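PDB 5FS4: AP205 bacteriophage COAT protein from Acinetobacter phage ap205, which probably assembles as interlocked dimers into the protein shell that encloses the single-stranded RNA genome of the phage. Local coordinates for residues K17-D22 against S27-A32; P62-G67 against V72-E77; T83-S88 against A97-H102. The protein carries 2 engineered substitutions. All coordinates share one frame; numbering follows the deposited sequence.

The three contacts show how one antiparallel sheet can serve a hairpin, an outer loop and a helix at once. They follow one another along the chain without overlap. Contact 1 joins neighbouring strands 17-22 and 28-38. Contact 2 lies in the loop that leads from strand 47-60 into strand 76-88, and contact 3 sets the later part of strand 76-88 against helix 92-111. Their centres lie about 26 Å (1 and 2), 20 Å (1 and 3) and 37 Å (2 and 3) apart, the last pair on opposite sides of the chain's centre. All three also touch the second subunit, as expected of a coat protein built as a dimer.

Contact 1: K17-D22 against S27-A32; sequences KIVWSD and STTFSA
Phe30 O is approached from strand 17-22 by two groups of the same residue. Trp20 N gives it a nearly straight hydrogen bond (2.8 Å, 168° at the hydrogen), and Trp20 CE3 comes to 3.4 Å of this oxygen, which lies in the indole plane at the ring's edge. Trp20 has CG anti to its carbonyl carbon (chi1 -78°), which turns the edge of the six-membered ring toward the neighbouring strand. There the ring lies side by side with Phe30, both side chains heading the same way, and Trp20 CE3 meets Phe30 CD2 at 3.9 Å, near the plane of the phenyl ring. Farther along, Trp20 CZ3 reaches Ala32 CB at 4.0 Å, while Ile18 CG2 sits above one indole face, toward its rim.

The backbone is a regular antiparallel hairpin. Ile18 with Ala32 and Trp20 with Phe30 are hydrogen-bonded pairs, each closed by two N-H to O bonds; Val19 with Ser31 and Ser21 with Thr29 are non-hydrogen-bonded pairs. The second kind carries smaller groups on the other face: Val19 CG2 rests on Ser31 CB at 4.0 Å, and Ser21 CB meets Thr29 CG2. Toward the turn, Asp22 N donates to Thr28 O at 3.2 Å, and a water bridges the side chains, donating a hydrogen bond to Asp22 OD2 and accepting one from Thr28 OG1. Asp22 OD1 bonds to Thr24 within the turn itself.

In the sheet this hairpin has strand 5-14 on one side, through backbone bonds from Val19 and Ser21, and strand 47-60 on the other, through Thr29 and Ser31. The face of Trp20, Phe30 and Ala32 is packed by the second subunit, whose Asn105 and Leu109, both on its helix 92-111, touch Phe30 and Ala32.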
loop_
_atom_site.group_PDB
_atom_site.type_symbol
_atom_site.label_atom_id
_atom_site.label_comp_id
_atom_site.label_asym_id
_atom_site.label_seq_id
_atom_site.Cartn_x
_atom_site.Cartn_y
_atom_site.Cartn_z
ATOM N N LYS B 17 -3.113 -2.796 18.324
ATOM C CA LYS B 17 -2.046 -2.100 17.585
ATOM C C LYS B 17 -0.659 -2.558 18.010
ATOM O O LYS B 17 -0.301 -2.472 19.210
ATOM C CB LYS B 17 -2.124 -0.600 17.777
ATOM C CG LYS B 17 -1.164 0.085 16.858
ATOM C CD LYS B 17 -1.235 1.601 16.907
ATOM C CE LYS B 17 -0.351 2.136 15.809
ATOM N NZ LYS B 17 -0.209 3.590 15.892
ATOM N N ILE B 18 0.098 -3.062 17.033
ATOM C CA ILE B 18 1.528 -3.306 17.218
ATOM C C ILE B 18 2.357 -2.401 16.307
ATOM O O ILE B 18 2.050 -2.224 15.127
ATOM C CB ILE B 18 1.926 -4.803 16.991
ATOM C CG1 ILE B 18 1.172 -5.681 18.000
ATOM C CG2 ILE B 18 3.421 -4.967 17.145
ATOM C CD1 ILE B 18 1.187 -7.184 17.714
ATOM N N VAL B 19 3.427 -1.854 16.879
ATOM C CA VAL B 19 4.482 -1.165 16.056
ATOM C C VAL B 19 5.785 -1.973 16.075
ATOM O O VAL B 19 6.376 -2.185 17.166
ATOM C CB VAL B 19 4.801 0.259 16.576
ATOM C CG1 VAL B 19 5.782 0.954 15.644
ATOM C CG2 VAL B 19 3.524 1.089 16.740
ATOM N N TRP B 20 6.288 -2.316 14.897
ATOM C CA TRP B 20 7.535 -3.063 14.743
ATOM C C TRP B 20 8.575 -2.031 14.280
ATOM O O TRP B 20 8.246 -1.075 13.550
ATOM C CB TRP B 20 7.408 -4.178 13.680
ATOM C CG TRP B 20 6.741 -5.406 14.048
ATOM C CD1 TRP B 20 7.339 -6.545 14.492
ATOM C CD2 TRP B 20 5.342 -5.709 13.908
ATOM N NE1 TRP B 20 6.403 -7.535 14.666
ATOM C CE2 TRP B 20 5.166 -7.045 14.347
ATOM C CE3 TRP B 20 4.211 -4.970 13.485
ATOM C CZ2 TRP B 20 3.919 -7.648 14.423
ATOM C CZ3 TRP B 20 2.974 -5.564 13.521
ATOM C CH2 TRP B 20 2.823 -6.904 13.982
ATOM N N SER B 21 9.820 -2.187 14.731
ATOM C CA SER B 21 10.876 -1.329 14.212
ATOM C C SER B 21 12.172 -2.125 14.036
ATOM O O SER B 21 12.372 -3.186 14.588
ATOM C CB SER B 21 11.104 -0.076 15.047
ATOM O OG SER B 21 11.679 -0.454 16.247
ATOM N N ASP B 22 13.061 -1.584 13.269
ATOM C CA ASP B 22 14.281 -2.302 12.929
ATOM C C ASP B 22 15.278 -1.980 14.008
ATOM O O ASP B 22 15.563 -0.795 14.221
ATOM C CB ASP B 22 14.762 -1.821 11.598
ATOM C CG ASP B 22 16.169 -2.391 11.190
ATOM O OD1 ASP B 22 16.901 -3.117 11.955
ATOM O OD2 ASP B 22 16.496 -2.118 10.064
ATOM N N SER B 27 14.261 4.249 13.276
ATOM C CA SER B 27 13.309 5.070 12.501
ATOM C C SER B 27 12.546 4.304 11.392
ATOM O O SER B 27 11.597 4.828 10.844
ATOM C CB SER B 27 14.017 6.278 11.858
ATOM O OG SER B 27 15.036 5.921 10.958
ATOM N N THR B 28 12.988 3.098 11.039
ATOM C CA THR B 28 12.200 2.200 10.165
ATOM C C THR B 28 11.083 1.496 10.961
ATOM O O THR B 28 11.354 0.735 11.921
ATOM C CB THR B 28 13.089 1.170 9.471
ATOM O OG1 THR B 28 14.085 1.891 8.778
ATOM C CG2 THR B 28 12.303 0.406 8.399
ATOM N N THR B 29 9.823 1.796 10.618
ATOM C CA THR B 29 8.712 1.239 11.407
ATOM C C THR B 29 7.688 0.628 10.466
ATOM O O THR B 29 7.585 1.023 9.318
ATOM C CB THR B 29 8.009 2.271 12.330
ATOM O OG1 THR B 29 7.510 3.370 11.557
ATOM C CG2 THR B 29 8.928 2.801 13.312
ATOM N N PHE B 30 7.012 -0.396 10.955
ATOM C CA PHE B 30 5.823 -0.946 10.313
ATOM C C PHE B 30 4.808 -1.109 11.426
ATOM O O PHE B 30 5.087 -1.840 12.381
ATOM C CB PHE B 30 6.084 -2.306 9.693
ATOM C CG PHE B 30 4.856 -2.903 9.087
ATOM C CD1 PHE B 30 4.338 -2.335 7.910
ATOM C CD2 PHE B 30 4.173 -3.956 9.738
ATOM C CE1 PHE B 30 3.199 -2.840 7.314
ATOM C CE2 PHE B 30 2.989 -4.448 9.151
ATOM C CZ PHE B 30 2.540 -3.894 7.951
ATOM N N SER B 31 3.623 -0.502 11.281
ATOM C CA SER B 31 2.607 -0.637 12.316
ATOM C C SER B 31 1.325 -1.234 11.766
ATOM O O SER B 31 0.957 -0.997 10.636
ATOM C CB SER B 31 2.400 0.714 12.967
ATOM O OG SER B 31 1.621 1.515 12.134
ATOM N N ALA B 32 0.627 -2.013 12.587
ATOM C CA ALA B 32 -0.657 -2.633 12.188
ATOM C C ALA B 32 -1.689 -2.295 13.287
ATOM O O ALA B 32 -1.449 -2.563 14.471
ATOM C CB ALA B 32 -0.471 -4.171 12.016
HETATM O O HOH W 1 15.504 -0.377 8.214
#

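Contact 2: P62-G67 against V72-E77; sequences PKPEGG and VIMPNE. Engineered in segment 62-67: Gly67 (natural residue Cys).
Met74 and Lys63 pack across each other at an oblique angle, and Pro64 meets the same methionine in a similar way. The methionine is bent at both chi2 and chi3, so its chain folds back along residues 62-64 instead of stretching away from them. Each part of it finds a different partner: Met74 CG lies 3.8 Å from Lys63 CA, and Met74 SD comes to 3.9 Å from Pro64 CD, a small apolar patch on an otherwise largely exposed loop. Met74 CE ends 3.4 Å from Pro62 O, a methyl against a carbonyl oxygen.

Lys63 keeps the start of its chain in that patch and carries its amine out to a water. Lys63 CG sits 4.0 Å from Met74 CG, then the chain kinks at chi3 (-133°) and Lys63 NZ donates to the water at 3.1 Å. The further leg, from this water to Val72 O, is unusually short and therefore doubtful.

Val72 closes the other end of the contact. Val72 N donates to Gly67 O in an almost straight bond (2.9 Å, 173° at the hydrogen), with the donor tilted from the carbonyl plane. Val72 CG2, anti to its carbonyl carbon, lies 3.5 Å from Gly67 O. Gly67, an engineered replacement of a natural cysteine that forms an interchain disulfide, ends a type II turn from Pro64, closed by Gly67 N to Pro64 O.

The segments are the two arms of the excursion between strands 47-60 and 76-88, the second running into the start of strand 76-88. There Pro75 and Glu77 bond through their backbones to Ala61 and Arg59, and Asn91 of the second subunit packs on Pro62.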
loop_
_atom_site.group_PDB
_atom_site.type_symbol
_atom_site.label_atom_id
_atom_site.label_comp_id
_atom_site.label_asym_id
_atom_site.label_seq_id
_atom_site.Cartn_x
_atom_site.Cartn_y
_atom_site.Cartn_z
ATOM N N PRO B 62 19.054 12.465 -2.226
ATOM C CA PRO B 62 20.248 12.241 -3.047
ATOM C C PRO B 62 21.294 13.352 -2.877
ATOM O O PRO B 62 20.913 14.485 -2.666
ATOM C CB PRO B 62 19.678 12.234 -4.486
ATOM C CG PRO B 62 18.238 11.899 -4.319
ATOM C CD PRO B 62 17.837 12.549 -3.053
ATOM N N LYS B 63 22.578 13.003 -2.893
ATOM C CA LYS B 63 23.679 13.983 -2.749
ATOM C C LYS B 63 23.789 14.759 -4.016
ATOM O O LYS B 63 23.614 14.192 -5.094
ATOM C CB LYS B 63 25.027 13.281 -2.563
ATOM C CG LYS B 63 25.142 12.485 -1.293
ATOM C CD LYS B 63 26.445 11.716 -1.186
ATOM C CE LYS B 63 26.157 10.282 -0.762
ATOM N NZ LYS B 63 27.332 9.601 -0.176
ATOM N N PRO B 64 24.123 16.046 -3.934
ATOM C CA PRO B 64 24.348 16.722 -5.230
ATOM C C PRO B 64 25.648 16.241 -5.930
ATOM O O PRO B 64 26.428 15.384 -5.403
ATOM C CB PRO B 64 24.402 18.221 -4.846
ATOM C CG PRO B 64 24.880 18.224 -3.458
ATOM C CD PRO B 64 24.513 16.901 -2.804
ATOM N N GLU B 65 25.849 16.788 -7.126
ATOM C CA GLU B 65 27.058 16.552 -7.879
ATOM C C GLU B 65 28.267 16.985 -7.031
ATOM O O GLU B 65 28.295 18.108 -6.497
ATOM C CB GLU B 65 27.013 17.330 -9.195
ATOM C CG GLU B 65 25.855 16.931 -10.095
ATOM C CD GLU B 65 25.890 17.623 -11.446
ATOM O OE1 GLU B 65 26.842 18.437 -11.712
ATOM O OE2 GLU B 65 24.946 17.325 -12.231
ATOM N N GLY B 66 29.205 16.064 -6.835
ATOM C CA GLY B 66 30.442 16.367 -6.123
ATOM C C GLY B 66 30.310 16.208 -4.614
ATOM O O GLY B 66 31.270 16.485 -3.838
ATOM N N GLY B 67 29.127 15.750 -4.189
ATOM C CA GLY B 67 28.826 15.553 -2.782
ATOM C C GLY B 67 29.569 14.429 -2.093
ATOM O O GLY B 67 30.007 14.620 -0.944
ATOM N N VAL B 72 29.564 14.820 1.941
ATOM C CA VAL B 72 28.229 15.308 2.319
ATOM C C VAL B 72 27.402 14.146 2.889
ATOM O O VAL B 72 27.413 13.028 2.322
ATOM C CB VAL B 72 27.492 15.945 1.121
ATOM C CG1 VAL B 72 26.028 16.297 1.461
ATOM C CG2 VAL B 72 28.238 17.185 0.674
ATOM N N ILE B 73 26.730 14.407 4.017
ATOM C CA ILE B 73 25.653 13.555 4.512
ATOM C C ILE B 73 24.386 14.361 4.385
ATOM O O ILE B 73 24.241 15.409 5.039
ATOM C CB ILE B 73 25.787 13.168 5.991
ATOM C CG1 ILE B 73 27.180 12.586 6.305
ATOM C CG2 ILE B 73 24.683 12.197 6.375
ATOM C CD1 ILE B 73 27.658 11.522 5.381
ATOM N N MET B 74 23.439 13.850 3.580
ATOM C CA MET B 74 22.176 14.589 3.323
ATOM C C MET B 74 21.090 14.344 4.416
ATOM O O MET B 74 21.137 13.341 5.100
ATOM C CB MET B 74 21.651 14.236 1.899
ATOM C CG MET B 74 22.600 14.708 0.769
ATOM S SD MET B 74 22.607 16.489 0.577
ATOM C CE MET B 74 21.040 16.761 -0.207
ATOM N N PRO B 75 20.176 15.293 4.617
ATOM C CA PRO B 75 19.062 15.053 5.544
ATOM C C PRO B 75 18.114 13.980 5.001
ATOM O O PRO B 75 18.168 13.701 3.782
ATOM C CB PRO B 75 18.339 16.395 5.592
ATOM C CG PRO B 75 18.710 17.054 4.302
ATOM C CD PRO B 75 20.101 16.616 3.981
ATOM N N ASN B 76 17.230 13.454 5.853
ATOM C CA ASN B 76 16.269 12.422 5.393
ATOM C C ASN B 76 14.904 12.974 5.096
ATOM O O ASN B 76 14.400 13.852 5.774
ATOM C CB ASN B 76 16.099 11.299 6.408
ATOM C CG ASN B 76 17.409 10.618 6.751
ATOM O OD1 ASN B 76 18.212 10.344 5.897
ATOM N ND2 ASN B 76 17.589 10.296 8.004
ATOM N N GLU B 77 14.305 12.369 4.092
ATOM C CA GLU B 77 12.890 12.471 3.809
ATOM C C GLU B 77 12.166 11.373 4.488
ATOM O O GLU B 77 12.754 10.431 4.963
ATOM C CB GLU B 77 12.623 12.404 2.279
ATOM C CG GLU B 77 12.888 11.068 1.571
ATOM C CD GLU B 77 12.138 10.956 0.247
ATOM O OE1 GLU B 77 11.016 11.505 0.136
ATOM O OE2 GLU B 77 12.671 10.292 -0.697
HETATM O O HOH W 2 29.129 11.692 1.179
#

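Contact 3: T83-S88 against A97-H102; sequences TVISGS and AEWETH
Trp99, with 51 Å² buried by the contact, reaches from the helix to residues 83-88 of strand 76-88 and meets two side chains there, Thr83 (38 Å²) and Ile85 (30 Å²). The closest meeting is between Thr83 CG2 and Trp99 CZ3, at 3.8 Å, the two side chains crossing at a slant. Ile85 CD1 comes from farther along the strand to 4.2 Å from Trp99 CE3, lying above the ring plane and offset toward its rim. The indole has CG anti to the backbone nitrogen (chi1 174°), which extends it away from the helix so that its six-membered ring touches the strand. Thr83 presents CG2 by holding that methyl anti to its own nitrogen, while OG1 turns to His102 of the second subunit.

The pairing belongs to the coat-protein fold of small RNA phages, circularly permuted in AP205; here helix 92-111 follows the last strand of the sheet and packs against the second subunit. Strand 76-88 is the outermost strand at its side of this chain's sheet, and residues Thr83 to Ser86 pair antiparallel with a strand of the second subunit, making the sheet continuous across the interface.

The far side of Trp99 is likewise shared: NE1 donates to Asp107 OD1 of the second subunit, and Val106 of that subunit packs against Trp99. One turn on, His102 ND1 bonds to Ser55 OG of the second subunit. Within the helix, Ala97 O takes both Thr101 N and Thr101 OG1, each at 3.1 Å, from opposite faces of its carbonyl plane.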
loop_
_atom_site.group_PDB
_atom_site.type_symbol
_atom_site.label_atom_id
_atom_site.label_comp_id
_atom_site.label_asym_id
_atom_site.label_seq_id
_atom_site.Cartn_x
_atom_site.Cartn_y
_atom_site.Cartn_z
ATOM N N THR B 83 -1.794 1.442 4.046
ATOM C CA THR B 83 -2.926 0.723 3.406
ATOM C C THR B 83 -3.974 0.518 4.449
ATOM O O THR B 83 -3.668 0.218 5.659
ATOM C CB THR B 83 -2.529 -0.666 2.820
ATOM O OG1 THR B 83 -1.554 -0.514 1.800
ATOM C CG2 THR B 83 -3.770 -1.521 2.260
ATOM N N VAL B 84 -5.230 0.706 4.054
ATOM C CA VAL B 84 -6.323 0.477 4.983
ATOM C C VAL B 84 -7.277 -0.471 4.285
ATOM O O VAL B 84 -7.731 -0.150 3.157
ATOM C CB VAL B 84 -7.153 1.735 5.376
ATOM C CG1 VAL B 84 -8.258 1.304 6.361
ATOM C CG2 VAL B 84 -6.255 2.759 6.018
ATOM N N ILE B 85 -7.469 -1.647 4.894
ATOM C CA ILE B 85 -8.357 -2.657 4.362
ATOM C C ILE B 85 -9.613 -2.739 5.208
ATOM O O ILE B 85 -9.523 -2.965 6.441
ATOM C CB ILE B 85 -7.678 -3.999 4.391
ATOM C CG1 ILE B 85 -6.400 -3.952 3.524
ATOM C CG2 ILE B 85 -8.631 -5.091 3.963
ATOM C CD1 ILE B 85 -5.624 -5.244 3.484
ATOM N N SER B 86 -10.787 -2.546 4.582
ATOM C CA SER B 86 -12.066 -2.477 5.345
ATOM C C SER B 86 -13.031 -3.477 4.718
ATOM O O SER B 86 -13.317 -3.358 3.549
ATOM C CB SER B 86 -12.665 -1.063 5.310
ATOM O OG SER B 86 -13.852 -0.966 6.116
ATOM N N GLY B 87 -13.502 -4.468 5.487
ATOM C CA GLY B 87 -14.564 -5.395 4.998
ATOM C C GLY B 87 -14.979 -6.338 6.117
ATOM O O GLY B 87 -14.294 -6.498 7.064
ATOM N N SER B 88 -16.153 -6.950 5.988
ATOM C CA SER B 88 -16.654 -7.863 7.050
ATOM C C SER B 88 -15.753 -9.093 7.120
ATOM O O SER B 88 -15.202 -9.562 6.106
ATOM C CB SER B 88 -18.105 -8.269 6.757
ATOM O OG SER B 88 -18.113 -9.180 5.655
ATOM N N ALA B 97 -8.947 -11.810 -2.075
ATOM C CA ALA B 97 -8.881 -11.717 -3.528
ATOM C C ALA B 97 -8.805 -10.266 -4.004
ATOM O O ALA B 97 -8.107 -9.979 -4.960
ATOM C CB ALA B 97 -10.102 -12.383 -4.117
ATOM N N GLU B 98 -9.535 -9.376 -3.347
ATOM C CA GLU B 98 -9.480 -7.942 -3.615
ATOM C C GLU B 98 -8.084 -7.361 -3.294
ATOM O O GLU B 98 -7.549 -6.520 -4.030
ATOM C CB GLU B 98 -10.541 -7.184 -2.794
ATOM C CG GLU B 98 -11.969 -7.400 -3.263
ATOM C CD GLU B 98 -12.131 -7.082 -4.746
ATOM O OE1 GLU B 98 -11.736 -6.016 -5.165
ATOM O OE2 GLU B 98 -12.678 -7.902 -5.515
ATOM N N TRP B 99 -7.504 -7.800 -2.186
ATOM C CA TRP B 99 -6.109 -7.430 -1.872
ATOM C C TRP B 99 -5.171 -7.904 -2.969
ATOM O O TRP B 99 -4.326 -7.125 -3.426
ATOM C CB TRP B 99 -5.707 -7.953 -0.465
ATOM C CG TRP B 99 -4.249 -7.764 -0.094
ATOM C CD1 TRP B 99 -3.391 -8.770 0.268
ATOM C CD2 TRP B 99 -3.476 -6.538 -0.001
ATOM N NE1 TRP B 99 -2.161 -8.252 0.574
ATOM C CE2 TRP B 99 -2.167 -6.902 0.372
ATOM C CE3 TRP B 99 -3.734 -5.185 -0.285
ATOM C CZ2 TRP B 99 -1.125 -5.935 0.556
ATOM C CZ3 TRP B 99 -2.736 -4.268 -0.126
ATOM C CH2 TRP B 99 -1.444 -4.641 0.313
ATOM N N GLU B 100 -5.287 -9.152 -3.457
ATOM C CA GLU B 100 -4.356 -9.564 -4.565
ATOM C C GLU B 100 -4.517 -8.647 -5.796
ATOM O O GLU B 100 -3.517 -8.182 -6.435
ATOM C CB GLU B 100 -4.467 -11.078 -4.911
ATOM C CG GLU B 100 -4.174 -12.012 -3.725
ATOM C CD GLU B 100 -2.815 -11.756 -3.095
ATOM O OE1 GLU B 100 -1.856 -11.679 -3.904
ATOM O OE2 GLU B 100 -2.688 -11.629 -1.846
ATOM N N THR B 101 -5.765 -8.321 -6.075
ATOM C CA THR B 101 -6.063 -7.518 -7.279
ATOM C C THR B 101 -5.616 -6.084 -7.136
ATOM O O THR B 101 -5.093 -5.497 -8.089
ATOM C CB THR B 101 -7.549 -7.604 -7.641
ATOM O OG1 THR B 101 -7.884 -8.995 -7.852
ATOM C CG2 THR B 101 -7.866 -6.843 -8.888
ATOM N N HIS B 102 -5.850 -5.540 -5.947
ATOM C CA HIS B 102 -5.413 -4.168 -5.655
ATOM C C HIS B 102 -3.882 -4.012 -5.806
ATOM O O HIS B 102 -3.407 -3.008 -6.328
ATOM C CB HIS B 102 -5.958 -3.795 -4.244
ATOM C CG HIS B 102 -5.394 -2.522 -3.680
ATOM N ND1 HIS B 102 -6.065 -1.313 -3.771
ATOM C CD2 HIS B 102 -4.271 -2.272 -2.975
ATOM C CE1 HIS B 102 -5.400 -0.392 -3.101
ATOM N NE2 HIS B 102 -4.278 -0.934 -2.660
#